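PDB 5BZA: beta-N-acetylhexosaminidase from Thermotoga neapolitana, which probably hydrolyses terminal non-reducing N-acetyl-D-hexosamine residues of N-acetyl-beta-D-hexosaminides, as a thermostable member of glycoside hydrolase family 3. Local coordinates for residues 109-114 / 148-153; 62-65 / 71-74; 5-10 / 308-313. All coordinates share one frame; numbering follows the deposited sequence.

Contact 1 of 3, residues 109-114 / 148-153; sequences NMVFAP and MGYFKG
Val-111 sets its CG1 methyl over the centre of the Tyr-150 ring, a CH-pi contact in which CG1 stands 3.6 Å from the Tyr-150 ring centroid and only 5° off the ring normal. The six ring carbons are therefore almost equally far from the methyl, the nearest being Tyr-150 CD2 at 3.8 Å from Val-111 CG1. CG1 of Val-111 sits between its own backbone N and carbonyl carbon (chi1 66°), which points it at the helix, and the two side chains meet at about a right angle. Tyr-150 has CG beside its backbone N (chi1 -77°) and reaches out from helix 136-153 to the strand end. Its outer part meets the next residues: the Ala-113 methyl approaches obliquely, with CB 3.6 Å from Tyr-150 OH and 3.9 Å from Tyr-150 CE2. Pro-114 comes to the ring edge, near its plane, where its N is 4.0 Å from Tyr-150 CE2, and its CD touches the same carbon. Backbone shape places these three residues round one aromatic ring: Phe-112 centres an inverse gamma turn, closed by a weak bond from Ala-113 N to Val-111 O, and a cis peptide bond precedes Pro-114. No hydrogen bond joins the two segments; all four touching residues are buried, and packing alone makes the contact, with the tyrosine face and edge held by different residues. Strand 110-111 lies in the parallel sheet between strands 59-62 and 156-162, and helix 136-153 links it to the latter in a beta-alpha-beta crossover of the TIM-barrel domain. Pro-157 of strand 156-162 also touches Tyr-150 and Pro-114, while helix 89-106 adds Cys-96 against Tyr-150 and Met-103 against Val-111.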
ATOM      1  N   ASN B 109       8.640  -1.685  13.006  1.00 11.96           N
ATOM      2  CA  ASN B 109       8.338  -1.174  14.350  1.00 11.59           C
ATOM      3  C   ASN B 109       9.038   0.157  14.679  1.00 11.23           C
ATOM      4  O   ASN B 109       8.840   0.729  15.761  1.00  8.33           O
ATOM      5  CB  ASN B 109       8.677  -2.226  15.416  1.00 14.50           C
ATOM      6  CG  ASN B 109      10.010  -2.881  15.182  1.00 16.32           C
ATOM      7  OD1 ASN B 109      11.011  -2.199  14.952  1.00 13.06           O
ATOM      8  ND2 ASN B 109      10.045  -4.227  15.245  1.00 18.24           N
ATOM      9  N   MET B 110       9.746   0.714  13.697  1.00 12.84           N
ATOM     10  CA  MET B 110      10.368   2.026  13.850  1.00  8.94           C
ATOM     11  C   MET B 110      10.215   2.724  12.516  1.00 10.32           C
ATOM     12  O   MET B 110      10.084   2.073  11.492  1.00  6.23           O
ATOM     13  CB  MET B 110      11.848   1.917  14.249  1.00  6.88           C
ATOM     14  CG  MET B 110      12.553   3.283  14.448  1.00 10.72           C
ATOM     15  SD  MET B 110      14.226   3.143  15.146  1.00  8.17           S
ATOM     16  CE  MET B 110      13.826   2.807  16.867  1.00  5.96           C
ATOM     17  N   VAL B 111      10.183   4.044  12.538  1.00  9.48           N
ATOM     18  CA  VAL B 111      10.293   4.821  11.340  1.00  7.14           C
ATOM     19  C   VAL B 111      11.366   5.918  11.578  1.00  9.63           C
ATOM     20  O   VAL B 111      11.440   6.544  12.637  1.00  7.57           O
ATOM     21  CB  VAL B 111       8.937   5.430  10.949  1.00  6.87           C
ATOM     22  CG1 VAL B 111       8.478   6.467  12.016  1.00  9.04           C
ATOM     23  CG2 VAL B 111       8.987   6.013   9.533  1.00  7.45           C
ATOM     24  N   PHE B 112      12.190   6.144  10.563  1.00 10.09           N
ATOM     25  CA  PHE B 112      13.199   7.188  10.631  1.00  9.63           C
ATOM     26  C   PHE B 112      12.500   8.488  10.225  1.00  9.56           C
ATOM     27  O   PHE B 112      12.771   9.047   9.153  1.00  7.67           O
ATOM     28  CB  PHE B 112      14.398   6.853   9.738  1.00  7.17           C
ATOM     29  CG  PHE B 112      15.238   5.710  10.256  1.00  7.14           C
ATOM     30  CD1 PHE B 112      15.176   5.330  11.570  1.00  7.31           C
ATOM     31  CD2 PHE B 112      16.127   5.044   9.420  1.00  9.06           C
ATOM     32  CE1 PHE B 112      15.981   4.295  12.072  1.00  6.74           C
ATOM     33  CE2 PHE B 112      16.937   3.997   9.912  1.00  8.26           C
ATOM     34  CZ  PHE B 112      16.849   3.622  11.250  1.00  7.81           C
ATOM     35  N   ALA B 113      11.610   8.938  11.113  1.00 25.01           N
ATOM     36  CA  ALA B 113      10.845  10.161  10.967  1.00  8.92           C
ATOM     37  C   ALA B 113      10.263  10.475  12.354  1.00  9.86           C
ATOM     38  O   ALA B 113      10.243   9.584  13.203  1.00  9.72           O
ATOM     39  CB  ALA B 113       9.758   9.995   9.959  1.00 10.12           C
ATOM     40  N   PRO B 114       9.823  11.721  12.605  1.00  8.42           N
ATOM     41  CA  PRO B 114       9.800  12.922  11.755  1.00 11.73           C
ATOM     42  C   PRO B 114      11.132  13.701  11.666  1.00  9.01           C
ATOM     43  O   PRO B 114      12.004  13.603  12.526  1.00  6.13           O
ATOM     44  CB  PRO B 114       8.735  13.805  12.432  1.00  5.82           C
ATOM     45  CG  PRO B 114       8.898  13.494  13.859  1.00  9.66           C
ATOM     46  CD  PRO B 114       9.265  12.013  13.942  1.00  7.54           C
ATOM     47  N   MET B 148       3.632  11.420  18.464  1.00 16.82           N
ATOM     48  CA  MET B 148       2.505  10.859  19.164  1.00 10.59           C
ATOM     49  C   MET B 148       1.694   9.949  18.201  1.00 11.29           C
ATOM     50  O   MET B 148       1.358   8.835  18.555  1.00  9.00           O
ATOM     51  CB  MET B 148       1.622  11.970  19.753  1.00 11.60           C
ATOM     52  CG  MET B 148       0.518  11.467  20.680  1.00 17.09           C
ATOM     53  SD  MET B 148       1.169  10.576  22.145  1.00 18.51           S
ATOM     54  CE  MET B 148       1.903  11.920  23.145  1.00 16.00           C
ATOM     55  N   GLY B 149       1.429  10.426  16.986  1.00 10.06           N
ATOM     56  CA  GLY B 149       0.748   9.638  15.979  1.00  7.73           C
ATOM     57  C   GLY B 149       1.459   8.326  15.644  1.00  8.41           C
ATOM     58  O   GLY B 149       0.816   7.260  15.658  1.00 10.47           O
ATOM     59  N   TYR B 150       2.741   8.392  15.264  1.00  8.56           N
ATOM     60  CA  TYR B 150       3.509   7.169  14.969  1.00  7.85           C
ATOM     61  C   TYR B 150       3.412   6.200  16.123  1.00  9.10           C
ATOM     62  O   TYR B 150       3.192   4.990  15.970  1.00  9.29           O
ATOM     63  CB  TYR B 150       4.984   7.471  14.714  1.00  6.99           C
ATOM     64  CG  TYR B 150       5.287   8.047  13.360  1.00  9.87           C
ATOM     65  CD1 TYR B 150       4.704   7.519  12.202  1.00  6.91           C
ATOM     66  CD2 TYR B 150       6.155   9.156  13.238  1.00  8.62           C
ATOM     67  CE1 TYR B 150       4.979   8.077  10.961  1.00  7.99           C
ATOM     68  CE2 TYR B 150       6.444   9.713  12.011  1.00  8.79           C
ATOM     69  CZ  TYR B 150       5.862   9.167  10.864  1.00 11.49           C
ATOM     70  OH  TYR B 150       6.143   9.718   9.618  1.00  9.69           O
ATOM     71  N   PHE B 151       3.615   6.750  17.303  1.00 10.84           N
ATOM     72  CA  PHE B 151       3.572   5.952  18.504  1.00 10.89           C
ATOM     73  C   PHE B 151       2.199   5.261  18.736  1.00 12.81           C
ATOM     74  O   PHE B 151       2.138   4.056  18.983  1.00 13.07           O
ATOM     75  CB  PHE B 151       3.939   6.861  19.663  1.00 12.39           C
ATOM     76  CG  PHE B 151       4.250   6.145  20.891  1.00 16.37           C
ATOM     77  CD1 PHE B 151       5.373   5.332  20.936  1.00 14.22           C
ATOM     78  CD2 PHE B 151       3.482   6.328  22.036  1.00 19.88           C
ATOM     79  CE1 PHE B 151       5.703   4.653  22.093  1.00 16.77           C
ATOM     80  CE2 PHE B 151       3.807   5.668  23.213  1.00 20.98           C
ATOM     81  CZ  PHE B 151       4.926   4.831  23.244  1.00 23.70           C
ATOM     82  N   LYS B 152       1.106   6.020  18.648  1.00 11.75           N
ATOM     83  CA  LYS B 152      -0.229   5.474  18.758  1.00 14.29           C
ATOM     84  C   LYS B 152      -0.420   4.355  17.716  1.00 16.47           C
ATOM     85  O   LYS B 152      -0.915   3.294  18.041  1.00 17.65           O
ATOM     86  CB  LYS B 152      -1.289   6.560  18.558  1.00 14.50           C
ATOM     87  CG  LYS B 152      -1.686   7.430  19.791  1.00 18.27           C
ATOM     88  CD  LYS B 152      -3.007   8.186  19.421  1.00 19.14           C
ATOM     89  CE  LYS B 152      -3.626   9.136  20.479  1.00 23.65           C
ATOM     90  NZ  LYS B 152      -3.050  10.484  20.769  1.00 23.59           N
ATOM     91  N   GLY B 153       0.049   4.589  16.487  1.00 14.57           N
ATOM     92  CA  GLY B 153      -0.060   3.631  15.409  1.00 13.06           C
ATOM     93  C   GLY B 153       0.748   2.359  15.606  1.00 13.39           C
ATOM     94  O   GLY B 153       0.472   1.362  14.956  1.00 13.83           O
TER

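Contact 2 of 3, residues 62-65 / 71-74; sequences SDHE and VLKY
His-64 is gripped through one ring nitrogen by two successive backbone N-H groups. Val-71 N and Leu-72 N each lie 3.0 Å from His-64 ND1, the second bond being straighter (163° against 144°), and both donors are tilted out of the ring plane. The imidazole swings to them because CG is anti to the backbone N (chi1 -169°). Packing is closest here, with Leu-72 CB 3.5 Å from His-64 ND1; the His-64 ring and Leu-72 both also rest on Met-103 of helix 89-106. Before the histidine, Ser-62 OG accepts from His-64 N at 3.2 Å, an ST turn that helps fix the backbone carrying the ring. Toward the partly exposed side, at Asp-63 and Val-71, the packing is looser, with Val-71 CG2 4.3 Å from both Ser-62 CB and the Asp-63 carbonyl carbon. Both segments belong to the loop that follows strand 59-62 of the TIM-barrel domain and precedes helix 81-85. Two N-H donors converging on ND1 suggest that this nitrogen is an unprotonated acceptor, consistent with a neutral ring protonated at NE2 that ties the two ends of this loop segment together.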
ATOM      1  N   SER B  62      12.048   2.009   8.239  1.00  9.10           N
ATOM      2  CA  SER B  62      12.093   2.544   6.883  1.00  9.92           C
ATOM      3  C   SER B  62      12.349   4.047   6.925  1.00 11.92           C
ATOM      4  O   SER B  62      12.213   4.680   7.998  1.00 10.09           O
ATOM      5  CB  SER B  62      10.781   2.289   6.155  1.00  8.08           C
ATOM      6  OG  SER B  62       9.813   3.212   6.648  1.00  7.35           O
ATOM      7  N   ASP B  63      12.634   4.617   5.752  1.00  9.68           N
ATOM      8  CA  ASP B  63      12.737   6.066   5.607  1.00 11.63           C
ATOM      9  C   ASP B  63      11.448   6.679   5.079  1.00  9.87           C
ATOM     10  O   ASP B  63      11.482   7.694   4.371  1.00  9.41           O
ATOM     11  CB  ASP B  63      13.870   6.475   4.651  1.00 11.47           C
ATOM     12  CG  ASP B  63      15.242   6.255   5.225  1.00 13.18           C
ATOM     13  OD1 ASP B  63      15.393   6.359   6.452  1.00 11.51           O
ATOM     14  OD2 ASP B  63      16.183   6.032   4.426  1.00 15.07           O
ATOM     15  N   HIS B  64      10.318   6.077   5.397  1.00  9.90           N
ATOM     16  CA  HIS B  64       9.086   6.561   4.837  1.00  8.87           C
ATOM     17  C   HIS B  64       8.577   7.772   5.595  1.00  9.41           C
ATOM     18  O   HIS B  64       7.783   7.650   6.517  1.00  8.38           O
ATOM     19  CB  HIS B  64       8.004   5.456   4.782  1.00 11.08           C
ATOM     20  CG  HIS B  64       6.815   5.853   3.960  1.00  9.34           C
ATOM     21  ND1 HIS B  64       6.714   5.574   2.617  1.00  8.63           N
ATOM     22  CD2 HIS B  64       5.738   6.612   4.270  1.00 10.05           C
ATOM     23  CE1 HIS B  64       5.597   6.100   2.147  1.00 10.21           C
ATOM     24  NE2 HIS B  64       4.989   6.743   3.127  1.00  9.22           N
ATOM     25  N   GLU B  65       9.013   8.960   5.162  1.00 11.23           N
ATOM     26  CA  GLU B  65       8.700  10.203   5.854  1.00 10.01           C
ATOM     27  C   GLU B  65       7.344  10.734   5.511  1.00 10.63           C
ATOM     28  O   GLU B  65       6.730  11.496   6.290  1.00 10.52           O
ATOM     29  CB  GLU B  65       9.735  11.298   5.517  1.00  9.81           C
ATOM     30  CG  GLU B  65      11.132  11.024   6.035  1.00 11.24           C
ATOM     31  CD  GLU B  65      12.175  12.100   5.635  1.00 10.14           C
ATOM     32  OE1 GLU B  65      11.843  13.123   5.008  1.00  9.66           O
ATOM     33  OE2 GLU B  65      13.349  11.906   5.995  1.00 11.65           O
ATOM     34  N   VAL B  71       8.760   5.475   0.477  1.00 14.10           N
ATOM     35  CA  VAL B  71       9.332   4.235  -0.033  1.00 12.48           C
ATOM     36  C   VAL B  71       8.350   3.058   0.098  1.00 13.73           C
ATOM     37  O   VAL B  71       8.546   2.021  -0.510  1.00  8.51           O
ATOM     38  CB  VAL B  71      10.606   3.905   0.683  1.00 11.29           C
ATOM     39  CG1 VAL B  71      11.653   5.000   0.382  1.00 12.24           C
ATOM     40  CG2 VAL B  71      10.333   3.779   2.172  1.00  9.40           C
ATOM     41  N   LEU B  72       7.289   3.254   0.874  1.00  9.86           N
ATOM     42  CA  LEU B  72       6.295   2.222   1.109  1.00  9.58           C
ATOM     43  C   LEU B  72       5.058   2.489   0.256  1.00  9.10           C
ATOM     44  O   LEU B  72       4.318   3.449   0.483  1.00 10.03           O
ATOM     45  CB  LEU B  72       5.910   2.161   2.585  1.00  8.61           C
ATOM     46  CG  LEU B  72       6.982   1.789   3.610  1.00  8.79           C
ATOM     47  CD1 LEU B  72       6.425   1.746   5.046  1.00 13.03           C
ATOM     48  CD2 LEU B  72       7.646   0.462   3.217  1.00  8.13           C
ATOM     49  N   LYS B  73       4.803   1.608  -0.717  1.00 11.31           N
ATOM     50  CA  LYS B  73       3.638   1.824  -1.556  1.00 13.20           C
ATOM     51  C   LYS B  73       2.356   1.606  -0.753  1.00 13.25           C
ATOM     52  O   LYS B  73       1.283   2.052  -1.165  1.00 11.93           O
ATOM     53  CB  LYS B  73       3.648   0.913  -2.759  1.00 13.13           C
ATOM     54  CG  LYS B  73       3.296  -0.516  -2.451  1.00 12.61           C
ATOM     55  CD  LYS B  73       3.179  -1.240  -3.754  1.00 15.25           C
ATOM     56  CE  LYS B  73       2.722  -2.652  -3.581  1.00 11.70           C
ATOM     57  NZ  LYS B  73       2.711  -3.214  -4.946  1.00 15.13           N
ATOM     58  N   TYR B  74       2.488   0.885   0.364  1.00 11.46           N
ATOM     59  CA  TYR B  74       1.379   0.568   1.267  1.00 11.31           C
ATOM     60  C   TYR B  74       0.780   1.765   1.990  1.00 12.20           C
ATOM     61  O   TYR B  74      -0.423   1.772   2.296  1.00 12.95           O
ATOM     62  CB  TYR B  74       1.874  -0.445   2.281  1.00  9.79           C
ATOM     63  CG  TYR B  74       2.664  -1.551   1.590  1.00 12.58           C
ATOM     64  CD1 TYR B  74       1.998  -2.528   0.797  1.00 10.65           C
ATOM     65  CD2 TYR B  74       4.065  -1.613   1.694  1.00 10.58           C
ATOM     66  CE1 TYR B  74       2.714  -3.513   0.149  1.00 11.88           C
ATOM     67  CE2 TYR B  74       4.784  -2.624   1.067  1.00 10.90           C
ATOM     68  CZ  TYR B  74       4.103  -3.561   0.289  1.00  6.89           C
ATOM     69  OH  TYR B  74       4.809  -4.546  -0.347  1.00  8.65           O
TER

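Contact 3 of 3, residues 5-10 / 308-313; sequences LGKLFF and IVDEYL
Lys-7 has CG beside its backbone N (chi1 -68°) and a chain fully extended beyond it, while Asp-310 also holds CG beside its N (chi1 -85°), so that the two side chains cross at about a right angle and ammonium meets carboxylate. Lys-7 NZ lies 2.6 Å from Asp-310 OD1, a salt bridge whose hydrogen bond uses the syn lone pair of that oxygen; OD2 of Asp-310 is farther from NZ, at 3.2 Å. The aliphatic chain runs beside the carboxylate as well, with Lys-7 CD 3.3 Å from Asp-310 OD1. At its root Val-309 CG1 packs on Lys-7 CB at 4.0 Å, while Val-309 CG2 lies 3.4 Å from the carbonyl oxygen, Lys-7 O. Leu-313 CD1 approaches Lys-7 CE more distantly. A methionine here would remove the ammonium and probably leave the Asp-310 carboxylate without its close cationic mate. Arg-57 makes a long, weak ion pair with the same carboxylate. The bridge is partly exposed, whereas Val-309 is buried. Residues 5-7 form a short 3-10 turn leading into strand 9-13, which lies between strands 31-34 and 273-275 of the parallel sheet. Helix 299-314 packs outside this strand start, also touching Leu-8 through Val-302, Ser-305 and Ile-306, and helix 281-293 covers Leu-5 and Phe-9.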
ATOM      1  N   LEU B   5      27.524  -7.717  20.299  1.00 28.21           N
ATOM      2  CA  LEU B   5      28.001  -6.431  19.789  1.00 23.60           C
ATOM      3  C   LEU B   5      27.206  -5.991  18.580  1.00 24.80           C
ATOM      4  O   LEU B   5      27.236  -4.791  18.202  1.00 25.16           O
ATOM      5  CB  LEU B   5      29.489  -6.511  19.429  1.00 24.38           C
ATOM      6  CG  LEU B   5      30.313  -6.629  20.698  1.00 27.06           C
ATOM      7  CD1 LEU B   5      31.781  -6.693  20.374  1.00 26.72           C
ATOM      8  CD2 LEU B   5      29.989  -5.401  21.537  1.00 23.18           C
ATOM      9  N   GLY B   6      26.451  -6.947  18.024  1.00 21.07           N
ATOM     10  CA  GLY B   6      25.596  -6.706  16.888  1.00 15.17           C
ATOM     11  C   GLY B   6      24.488  -5.774  17.292  1.00 15.84           C
ATOM     12  O   GLY B   6      23.916  -5.075  16.466  1.00 10.26           O
ATOM     13  N   LYS B   7      24.195  -5.728  18.584  1.00 16.71           N
ATOM     14  CA  LYS B   7      23.182  -4.788  19.044  1.00 18.10           C
ATOM     15  C   LYS B   7      23.594  -3.333  18.805  1.00 16.28           C
ATOM     16  O   LYS B   7      22.758  -2.440  18.770  1.00 13.69           O
ATOM     17  CB  LYS B   7      22.854  -5.063  20.507  1.00 17.74           C
ATOM     18  CG  LYS B   7      22.134  -6.414  20.602  1.00 25.63           C
ATOM     19  CD  LYS B   7      21.596  -6.776  21.960  1.00 29.14           C
ATOM     20  CE  LYS B   7      20.917  -8.137  21.855  1.00 30.36           C
ATOM     21  NZ  LYS B   7      20.369  -8.630  23.145  1.00 35.90           N
ATOM     22  N   LEU B   8      24.870  -3.095  18.570  1.00 16.25           N
ATOM     23  CA  LEU B   8      25.285  -1.722  18.351  1.00 15.73           C
ATOM     24  C   LEU B   8      25.256  -1.366  16.866  1.00 13.72           C
ATOM     25  O   LEU B   8      25.821  -0.346  16.460  1.00 12.16           O
ATOM     26  CB  LEU B   8      26.693  -1.476  18.925  1.00 16.04           C
ATOM     27  CG  LEU B   8      26.752  -0.994  20.383  1.00 17.73           C
ATOM     28  CD1 LEU B   8      26.059  -1.981  21.291  1.00 19.28           C
ATOM     29  CD2 LEU B   8      28.191  -0.695  20.869  1.00 17.46           C
ATOM     30  N   PHE B   9      24.572  -2.174  16.061  1.00 14.48           N
ATOM     31  CA  PHE B   9      24.517  -1.900  14.624  1.00 13.51           C
ATOM     32  C   PHE B   9      23.119  -1.924  14.048  1.00 12.40           C
ATOM     33  O   PHE B   9      22.304  -2.778  14.400  1.00 14.24           O
ATOM     34  CB  PHE B   9      25.391  -2.885  13.857  1.00 12.92           C
ATOM     35  CG  PHE B   9      26.847  -2.674  14.128  1.00 16.66           C
ATOM     36  CD1 PHE B   9      27.524  -1.626  13.516  1.00 15.36           C
ATOM     37  CD2 PHE B   9      27.534  -3.500  15.017  1.00 16.79           C
ATOM     38  CE1 PHE B   9      28.845  -1.416  13.781  1.00 17.34           C
ATOM     39  CE2 PHE B   9      28.876  -3.295  15.276  1.00 17.76           C
ATOM     40  CZ  PHE B   9      29.530  -2.255  14.664  1.00 20.53           C
ATOM     41  N   PHE B  10      22.892  -0.981  13.138  1.00 10.61           N
ATOM     42  CA  PHE B  10      21.650  -0.815  12.433  1.00  8.56           C
ATOM     43  C   PHE B  10      22.026  -0.854  10.962  1.00 11.27           C
ATOM     44  O   PHE B  10      22.748   0.030  10.505  1.00 10.43           O
ATOM     45  CB  PHE B  10      20.972   0.522  12.778  1.00  9.36           C
ATOM     46  CG  PHE B  10      19.455   0.438  12.783  1.00  7.96           C
ATOM     47  CD1 PHE B  10      18.759   0.076  11.609  1.00  7.04           C
ATOM     48  CD2 PHE B  10      18.726   0.743  13.939  1.00 11.01           C
ATOM     49  CE1 PHE B  10      17.355   0.008  11.592  1.00  8.93           C
ATOM     50  CE2 PHE B  10      17.310   0.661  13.931  1.00  7.57           C
ATOM     51  CZ  PHE B  10      16.629   0.291  12.750  1.00  6.95           C
ATOM     52  N   ILE B 308      20.317  -0.261  26.536  1.00 22.33           N
ATOM     53  CA  ILE B 308      19.327   0.576  25.875  1.00 21.62           C
ATOM     54  C   ILE B 308      18.661  -0.168  24.689  1.00 21.23           C
ATOM     55  O   ILE B 308      17.424  -0.215  24.586  1.00 18.41           O
ATOM     56  CB  ILE B 308      19.960   1.900  25.405  1.00 20.07           C
ATOM     57  CG1 ILE B 308      20.377   2.739  26.608  1.00 21.80           C
ATOM     58  CG2 ILE B 308      18.996   2.701  24.569  1.00 20.31           C
ATOM     59  CD1 ILE B 308      20.997   4.057  26.242  1.00 22.30           C
ATOM     60  N   VAL B 309      19.477  -0.761  23.817  1.00 19.12           N
ATOM     61  CA  VAL B 309      18.920  -1.474  22.690  1.00 20.21           C
ATOM     62  C   VAL B 309      17.987  -2.591  23.141  1.00 21.28           C
ATOM     63  O   VAL B 309      16.897  -2.763  22.587  1.00 23.59           O
ATOM     64  CB  VAL B 309      20.007  -2.056  21.788  1.00 22.79           C
ATOM     65  CG1 VAL B 309      19.381  -3.030  20.769  1.00 23.14           C
ATOM     66  CG2 VAL B 309      20.742  -0.949  21.095  1.00 15.94           C
ATOM     67  N   ASP B 310      18.389  -3.326  24.174  1.00 23.51           N
ATOM     68  CA  ASP B 310      17.538  -4.407  24.688  1.00 22.73           C
ATOM     69  C   ASP B 310      16.219  -3.863  25.237  1.00 26.39           C
ATOM     70  O   ASP B 310      15.147  -4.434  25.007  1.00 29.94           O
ATOM     71  CB  ASP B 310      18.304  -5.208  25.737  1.00 26.29           C
ATOM     72  CG  ASP B 310      19.175  -6.281  25.107  1.00 30.90           C
ATOM     73  OD1 ASP B 310      18.963  -6.584  23.907  1.00 27.50           O
ATOM     74  OD2 ASP B 310      20.103  -6.784  25.782  1.00 31.58           O
ATOM     75  N   GLU B 311      16.274  -2.743  25.940  1.00 23.60           N
ATOM     76  CA  GLU B 311      15.019  -2.150  26.382  1.00 27.28           C
ATOM     77  C   GLU B 311      14.127  -1.850  25.162  1.00 28.15           C
ATOM     78  O   GLU B 311      12.958  -2.266  25.148  1.00 26.47           O
ATOM     79  CB  GLU B 311      15.281  -0.902  27.243  1.00 26.94           C
ATOM     80  CG  GLU B 311      15.879  -1.301  28.610  1.00 35.16           C
ATOM     81  CD  GLU B 311      16.469  -0.128  29.426  1.00 43.36           C
ATOM     82  OE1 GLU B 311      16.804  -0.345  30.621  1.00 46.77           O
ATOM     83  OE2 GLU B 311      16.646   0.990  28.873  1.00 41.79           O
ATOM     84  N   TYR B 312      14.670  -1.208  24.119  1.00 27.00           N
ATOM     85  CA  TYR B 312      13.829  -0.876  22.948  1.00 28.07           C
ATOM     86  C   TYR B 312      13.258  -2.140  22.282  1.00 26.25           C
ATOM     87  O   TYR B 312      12.073  -2.200  21.946  1.00 27.39           O
ATOM     88  CB  TYR B 312      14.598  -0.042  21.908  1.00 21.92           C
ATOM     89  CG  TYR B 312      14.597   1.447  22.246  1.00 24.58           C
ATOM     90  CD1 TYR B 312      15.248   1.910  23.390  1.00 21.83           C
ATOM     91  CD2 TYR B 312      13.918   2.385  21.453  1.00 21.51           C
ATOM     92  CE1 TYR B 312      15.243   3.282  23.738  1.00 23.07           C
ATOM     93  CE2 TYR B 312      13.899   3.767  21.800  1.00 17.66           C
ATOM     94  CZ  TYR B 312      14.573   4.210  22.948  1.00 19.41           C
ATOM     95  OH  TYR B 312      14.596   5.570  23.316  1.00 15.63           O
ATOM     96  N   LEU B 313      14.127  -3.121  22.060  1.00 26.43           N
ATOM     97  CA  LEU B 313      13.752  -4.389  21.483  1.00 21.83           C
ATOM     98  C   LEU B 313      12.590  -4.984  22.240  1.00 32.19           C
ATOM     99  O   LEU B 313      11.583  -5.387  21.641  1.00 33.27           O
ATOM    100  CB  LEU B 313      14.928  -5.359  21.495  1.00 25.78           C
ATOM    101  CG  LEU B 313      15.967  -5.120  20.397  1.00 23.04           C
ATOM    102  CD1 LEU B 313      17.177  -6.023  20.521  1.00 28.13           C
ATOM    103  CD2 LEU B 313      15.282  -5.340  19.048  1.00 19.71           C
TER

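How the contacts relate
All three contacts belong to the family 3 N-terminal domain. Contacts 1 and 2 adjoin, their centres 12 Å apart: Phe-112 N probably bonds to Ser-62 O at 3.0 Å, joining segments 109-114 and 62-65, and Val-111 CG2 lies 3.6 Å from His-64 O. Contact 3 is met by contact 1 through two aromatic rings, Phe-112 CZ lying 3.7 Å from Phe-10 CZ; it does not touch contact 2, whose nearest atoms are about 7 Å away. The Asp-63 side chain is about 7 Å from that of Asp-245, a cadmium ligand, and that of Ala-113 about 10 Å from that of His-161, its partner at the metal, so contact 2 lies nearer this metal site than contact 1, while contact 3 joins the strand start to an outer helix.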